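Local coordinates for protein Non-ribosomal peptide synthetase (Methanobrevibacter ruminantium, PDB 6VTJ) that carries a peptidyl carrier domain with a 4'-phosphopantetheine arm next to a reductase domain, which probably releases the carrier-bound product by reduction, at residues A[201-206]-A[242-247]; A[406-411]-A[483-488]. All coordinates share one frame; numbering follows the deposited sequence.

The two contacts sit on opposite sides of the chain's centre, their own centres about 47 Å apart, and share no helix or strand. Contact 1 is buried: it joins the short helix 201-204 to the end of helix 229-246 against the parallel sheet of the Rossmann-type domain, and the three side chains that touch there are all apolar. Contact 2 lies at the surface, where the loop 406-411 meets the end of helix 474-485 near the C-terminus; its touching residues, two tyrosines and an asparagine, are polar and partly exposed. The first therefore rests on oblique packing of phenylalanine rings, the second on an amide set between the face of one tyrosine and the hydroxyl of another.

Contact 1: A[201-206]-A[242-247]; sequences DDFKQL and LKFAQT
Phe-203 and Phe-244 meet in the tight part of this contact, where the CD1 atom of Phe-203 lies 3.6 Å from the CB of Phe-244. The two rings cross at a slant, with their planes 34° apart and their centroids separated by 5.7 Å. With its CG anti to the backbone N (chi1 168°), Phe-244 lays its ring alongside the 203-206 backbone, and the far end of the ring reaches Leu-206, whose CB is 3.8 Å from CE1 of Phe-244. The carbonyl O of Leu-206 comes to the edge of the Phe-244 ring, in its plane, 4.0 Å from CZ. Phe-244 thus lies against both partners, and large side chains without polar atoms suit all three buried positions.

The surroundings are those of the Rossmann-type fold expected of this reductase family. Helix 229-246 follows strand 213-216 and leads on to the neighbouring parallel strand 252-258, so that it forms the crossover of a beta-alpha-beta unit, while helix 201-204 follows strand 190-194. On the side of the sheet, Leu-206 and Phe-244 both touch Leu-130 of strand 129-132, and Leu-206 also packs on Ile-193.

Toward solvent the contact is looser and polar. Gln-205 and Thr-247 are exposed there, and each uses its polar group within its own segment. The amide NE2 of Gln-205 donates to the carbonyl O of Asp-202 at 3.1 Å, in the carbonyl plane and on a lone pair; it also bonds to Glu-194 O, which ties the short helix to the end of strand 190-194. Near the end of helix 229-246, the hydroxyl OG1 of Thr-247 donates to Phe-244 O at 2.8 Å, a role for which a short hydroxyl side chain is well fitted.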
loop_
_atom_site.group_PDB
_atom_site.type_symbol
_atom_site.label_atom_id
_atom_site.label_comp_id
_atom_site.label_asym_id
_atom_site.label_seq_id
_atom_site.Cartn_x
_atom_site.Cartn_y
_atom_site.Cartn_z
ATOM N N ASP A 201 -11.699 -22.290 4.264
ATOM C CA ASP A 201 -11.561 -23.499 5.070
ATOM C C ASP A 201 -10.310 -23.474 5.938
ATOM O O ASP A 201 -10.284 -24.105 7.001
ATOM C CB ASP A 201 -11.539 -24.739 4.179
ATOM C CG ASP A 201 -12.869 -24.994 3.486
ATOM O OD1 ASP A 201 -13.906 -24.464 3.939
ATOM O OD2 ASP A 201 -12.873 -25.746 2.486
ATOM N N ASP A 202 -9.261 -22.768 5.504
ATOM C CA ASP A 202 -8.068 -22.626 6.333
ATOM C C ASP A 202 -8.359 -21.944 7.663
ATOM O O ASP A 202 -7.555 -22.069 8.591
ATOM C CB ASP A 202 -6.999 -21.829 5.587
ATOM C CG ASP A 202 -6.465 -22.556 4.369
ATOM O OD1 ASP A 202 -6.865 -23.713 4.133
ATOM O OD2 ASP A 202 -5.653 -21.956 3.641
ATOM N N PHE A 203 -9.466 -21.203 7.772
ATOM C CA PHE A 203 -9.859 -20.617 9.048
ATOM C C PHE A 203 -10.498 -21.635 9.982
ATOM O O PHE A 203 -10.457 -21.448 11.210
ATOM C CB PHE A 203 -10.825 -19.451 8.828
ATOM C CG PHE A 203 -10.160 -18.202 8.311
ATOM C CD1 PHE A 203 -9.654 -17.248 9.193
ATOM C CD2 PHE A 203 -10.030 -17.982 6.944
ATOM C CE1 PHE A 203 -9.035 -16.099 8.717
ATOM C CE2 PHE A 203 -9.412 -16.833 6.461
ATOM C CZ PHE A 203 -8.912 -15.893 7.351
ATOM N N LYS A 204 -11.062 -22.709 9.426
ATOM C CA LYS A 204 -11.770 -23.696 10.235
ATOM C C LYS A 204 -10.876 -24.267 11.330
ATOM O O LYS A 204 -11.318 -24.436 12.469
ATOM C CB LYS A 204 -12.313 -24.812 9.338
ATOM N N GLN A 205 -9.605 -24.530 11.017
ATOM C CA GLN A 205 -8.693 -25.102 12.008
ATOM C C GLN A 205 -8.487 -24.213 13.226
ATOM O O GLN A 205 -7.948 -24.694 14.232
ATOM C CB GLN A 205 -7.332 -25.392 11.368
ATOM C CG GLN A 205 -6.531 -24.140 11.003
ATOM C CD GLN A 205 -5.239 -24.473 10.291
ATOM O OE1 GLN A 205 -4.451 -25.293 10.768
ATOM N NE2 GLN A 205 -5.005 -23.828 9.140
ATOM N N LEU A 206 -8.884 -22.940 13.167
ATOM C CA LEU A 206 -8.711 -22.026 14.288
ATOM C C LEU A 206 -9.962 -21.872 15.134
ATOM O O LEU A 206 -9.935 -21.145 16.129
ATOM C CB LEU A 206 -8.283 -20.651 13.790
ATOM C CG LEU A 206 -7.009 -20.584 12.965
ATOM C CD1 LEU A 206 -6.914 -19.200 12.387
ATOM C CD2 LEU A 206 -5.781 -20.922 13.812
ATOM N N LEU A 242 -13.572 -11.913 8.334
ATOM C CA LEU A 242 -14.748 -11.415 9.031
ATOM C C LEU A 242 -15.716 -12.540 9.348
ATOM O O LEU A 242 -16.303 -12.569 10.433
ATOM C CB LEU A 242 -15.448 -10.351 8.185
ATOM C CG LEU A 242 -14.736 -9.015 8.018
ATOM C CD1 LEU A 242 -15.398 -8.173 6.932
ATOM C CD2 LEU A 242 -14.742 -8.304 9.349
ATOM N N LYS A 243 -15.914 -13.461 8.404
ATOM C CA LYS A 243 -16.786 -14.606 8.661
ATOM C C LYS A 243 -16.240 -15.448 9.803
ATOM O O LYS A 243 -16.987 -15.860 10.710
ATOM C CB LYS A 243 -16.938 -15.443 7.387
ATOM C CG LYS A 243 -17.819 -14.771 6.340
ATOM C CD LYS A 243 -18.115 -15.668 5.131
ATOM N N PHE A 244 -14.922 -15.680 9.794
ATOM C CA PHE A 244 -14.297 -16.360 10.915
ATOM C C PHE A 244 -14.558 -15.618 12.218
ATOM O O PHE A 244 -14.932 -16.228 13.225
ATOM C CB PHE A 244 -12.798 -16.511 10.703
ATOM C CG PHE A 244 -12.087 -16.943 11.947
ATOM C CD1 PHE A 244 -12.195 -18.251 12.394
ATOM C CD2 PHE A 244 -11.371 -16.026 12.718
ATOM C CE1 PHE A 244 -11.560 -18.651 13.563
ATOM C CE2 PHE A 244 -10.743 -16.414 13.883
ATOM C CZ PHE A 244 -10.835 -17.730 14.307
ATOM N N ALA A 245 -14.360 -14.297 12.221
ATOM C CA ALA A 245 -14.579 -13.526 13.443
ATOM C C ALA A 245 -16.028 -13.612 13.913
ATOM O O ALA A 245 -16.292 -13.605 15.121
ATOM C CB ALA A 245 -14.187 -12.065 13.218
ATOM N N GLN A 246 -16.970 -13.704 12.975
ATOM C CA GLN A 246 -18.385 -13.712 13.317
ATOM C C GLN A 246 -18.838 -15.041 13.895
ATOM O O GLN A 246 -19.822 -15.069 14.645
ATOM C CB GLN A 246 -19.229 -13.362 12.088
ATOM C CG GLN A 246 -19.379 -11.850 11.869
ATOM C CD GLN A 246 -19.650 -11.489 10.421
ATOM O OE1 GLN A 246 -19.258 -12.216 9.505
ATOM N NE2 GLN A 246 -20.322 -10.361 10.203
ATOM N N THR A 247 -18.136 -16.136 13.586
ATOM C CA THR A 247 -18.496 -17.411 14.205
ATOM C C THR A 247 -18.451 -17.379 15.732
ATOM O O THR A 247 -19.014 -18.277 16.361
ATOM C CB THR A 247 -17.589 -18.548 13.729
ATOM O OG1 THR A 247 -16.306 -18.443 14.366
ATOM C CG2 THR A 247 -17.448 -18.537 12.222
#

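Contact 2: A[406-411]-A[483-488]; sequences YGYGIE and YLNKFD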
loop_
_atom_site.group_PDB
_atom_site.type_symbol
_atom_site.label_atom_id
_atom_site.label_comp_id
_atom_site.label_asym_id
_atom_site.label_seq_id
_atom_site.Cartn_x
_atom_site.Cartn_y
_atom_site.Cartn_z
ATOM N N TYR A 406 25.781 12.362 0.670
ATOM C CA TYR A 406 26.556 11.330 -0.004
ATOM C C TYR A 406 27.279 11.847 -1.240
ATOM O O TYR A 406 27.921 11.057 -1.936
ATOM C CB TYR A 406 25.648 10.153 -0.388
ATOM C CG TYR A 406 24.915 9.594 0.804
ATOM C CD1 TYR A 406 25.556 8.740 1.698
ATOM C CD2 TYR A 406 23.600 9.948 1.061
ATOM C CE1 TYR A 406 24.900 8.250 2.812
ATOM C CE2 TYR A 406 22.935 9.463 2.174
ATOM C CZ TYR A 406 23.587 8.615 3.039
ATOM O OH TYR A 406 22.918 8.131 4.128
ATOM N N GLY A 407 27.172 13.142 -1.535
ATOM C CA GLY A 407 27.798 13.713 -2.708
ATOM C C GLY A 407 27.026 13.577 -3.997
ATOM O O GLY A 407 27.623 13.700 -5.068
ATOM N N TYR A 408 25.708 13.342 -3.945
ATOM C CA TYR A 408 24.951 13.146 -5.182
ATOM C C TYR A 408 24.659 14.442 -5.933
ATOM O O TYR A 408 24.271 14.379 -7.105
ATOM C CB TYR A 408 23.632 12.421 -4.898
ATOM C CG TYR A 408 23.809 11.018 -4.377
ATOM C CD1 TYR A 408 24.887 10.229 -4.776
ATOM C CD2 TYR A 408 22.903 10.482 -3.482
ATOM C CE1 TYR A 408 25.049 8.933 -4.287
ATOM C CE2 TYR A 408 23.053 9.199 -2.990
ATOM C CZ TYR A 408 24.124 8.429 -3.394
ATOM O OH TYR A 408 24.247 7.155 -2.890
ATOM N N GLY A 409 24.799 15.602 -5.292
ATOM C CA GLY A 409 24.652 16.872 -5.990
ATOM C C GLY A 409 23.293 17.131 -6.607
ATOM O O GLY A 409 23.208 17.823 -7.631
ATOM N N ILE A 410 22.221 16.615 -6.001
ATOM C CA ILE A 410 20.875 16.802 -6.536
ATOM C C ILE A 410 20.432 18.243 -6.325
ATOM O O ILE A 410 20.613 18.811 -5.242
ATOM C CB ILE A 410 19.906 15.821 -5.859
ATOM C CG1 ILE A 410 20.355 14.372 -6.100
ATOM C CG2 ILE A 410 18.432 16.113 -6.277
ATOM C CD1 ILE A 410 19.807 13.393 -5.048
ATOM N N GLU A 411 19.841 18.843 -7.363
ATOM C CA GLU A 411 19.484 20.260 -7.367
ATOM C C GLU A 411 17.984 20.431 -7.568
ATOM O O GLU A 411 17.363 19.689 -8.339
ATOM C CB GLU A 411 20.239 21.028 -8.484
ATOM C CG GLU A 411 21.746 21.210 -8.233
ATOM C CD GLU A 411 22.438 22.026 -9.328
ATOM N N TYR A 483 21.238 2.101 4.889
ATOM C CA TYR A 483 20.821 0.727 4.677
ATOM C C TYR A 483 20.704 0.452 3.185
ATOM O O TYR A 483 21.280 -0.517 2.666
ATOM C CB TYR A 483 19.506 0.461 5.409
ATOM C CG TYR A 483 19.001 -0.927 5.201
ATOM C CD1 TYR A 483 19.540 -1.989 5.910
ATOM C CD2 TYR A 483 17.990 -1.192 4.283
ATOM C CE1 TYR A 483 19.083 -3.279 5.717
ATOM C CE2 TYR A 483 17.532 -2.484 4.075
ATOM C CZ TYR A 483 18.088 -3.520 4.801
ATOM O OH TYR A 483 17.634 -4.803 4.612
ATOM N N LEU A 484 20.026 1.343 2.463
ATOM C CA LEU A 484 19.834 1.075 1.046
ATOM C C LEU A 484 21.162 1.149 0.310
ATOM O O LEU A 484 21.372 0.437 -0.675
ATOM C CB LEU A 484 18.826 2.048 0.449
ATOM C CG LEU A 484 17.403 1.979 0.996
ATOM C CD1 LEU A 484 16.667 3.236 0.569
ATOM C CD2 LEU A 484 16.673 0.733 0.535
ATOM N N ASN A 485 22.095 1.948 0.813
ATOM C CA ASN A 485 23.366 2.035 0.122
ATOM C C ASN A 485 24.156 0.745 0.266
ATOM O O ASN A 485 24.972 0.429 -0.599
ATOM C CB ASN A 485 24.154 3.226 0.639
ATOM C CG ASN A 485 23.810 4.490 -0.099
ATOM O OD1 ASN A 485 23.286 4.446 -1.220
ATOM N ND2 ASN A 485 24.102 5.629 0.515
ATOM N N LYS A 486 23.905 -0.020 1.334
ATOM C CA LYS A 486 24.508 -1.349 1.428
ATOM C C LYS A 486 24.144 -2.243 0.238
ATOM O O LYS A 486 24.865 -3.206 -0.055
ATOM C CB LYS A 486 24.088 -2.049 2.724
ATOM C CG LYS A 486 24.750 -1.503 3.989
ATOM C CD LYS A 486 24.685 -2.521 5.126
ATOM N N PHE A 487 23.041 -1.963 -0.452
ATOM C CA PHE A 487 22.663 -2.737 -1.624
ATOM C C PHE A 487 22.986 -2.013 -2.926
ATOM O O PHE A 487 22.563 -2.462 -3.996
ATOM C CB PHE A 487 21.178 -3.096 -1.545
ATOM C CG PHE A 487 20.848 -3.938 -0.351
ATOM C CD1 PHE A 487 20.591 -3.354 0.876
ATOM C CD2 PHE A 487 20.847 -5.319 -0.445
ATOM C CE1 PHE A 487 20.313 -4.129 1.979
ATOM C CE2 PHE A 487 20.558 -6.098 0.659
ATOM C CZ PHE A 487 20.293 -5.497 1.873
ATOM N N ASP A 488 23.763 -0.928 -2.856
ATOM C CA ASP A 488 24.001 -0.055 -4.005
ATOM C C ASP A 488 22.680 0.318 -4.667
ATOM O O ASP A 488 22.546 0.302 -5.891
ATOM C CB ASP A 488 24.961 -0.704 -5.002
ATOM C CG ASP A 488 26.347 -0.916 -4.416
ATOM O OD1 ASP A 488 26.758 -0.138 -3.524
ATOM O OD2 ASP A 488 27.030 -1.867 -4.847
#
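Asn-485 has the most surface covered in this contact, and it reaches two tyrosines with the two arms of its amide. ND2 lies over one face of the Tyr-406 ring, 3.5 Å above the plane and displaced toward the rim, with CE1 of Tyr-406 3.6 Å from ND2. The amide stands almost upright on that ring, the two planes being 87° apart. OD1 is turned to the second tyrosine and is 3.3 Å from the Tyr-408 OH. Asparagine suits this place because its short side chain brings an NH2 group over an electron-rich aromatic face.

The helix 474-485 closes here with a Schellman motif: Asp-488, at positive phi, is the C-prime residue, with Asp-488 N bonded to Asn-485 O at 2.9 Å and Tyr-489 N bonded to Leu-484 O. Asn-485 therefore presents its amide from the last turn of this helix to the loop between helix 396-403 and strand 411-412.

With CG anti to the carbonyl carbon in both tyrosines, the two rings are sent from the loop toward helix 474-485, and the CB of Tyr-406 lies 3.7 Å above one face of the Tyr-408 ring. The nearest CA atoms across the contact, CA of Tyr-406 and CA of Asn-485, are 9.8 Å apart, a gap that the length of a tyrosine lets the loop bridge. For Tyr-406 the polar end belongs to another partner, since its OH is hydrogen-bonded to Asp-482 OD1, about one turn before Asn-485 on helix 474-485. Tyr-408 also pairs with Lys-347 in a cation-pi interaction, and its side chain touches Leu-403 of helix 396-403.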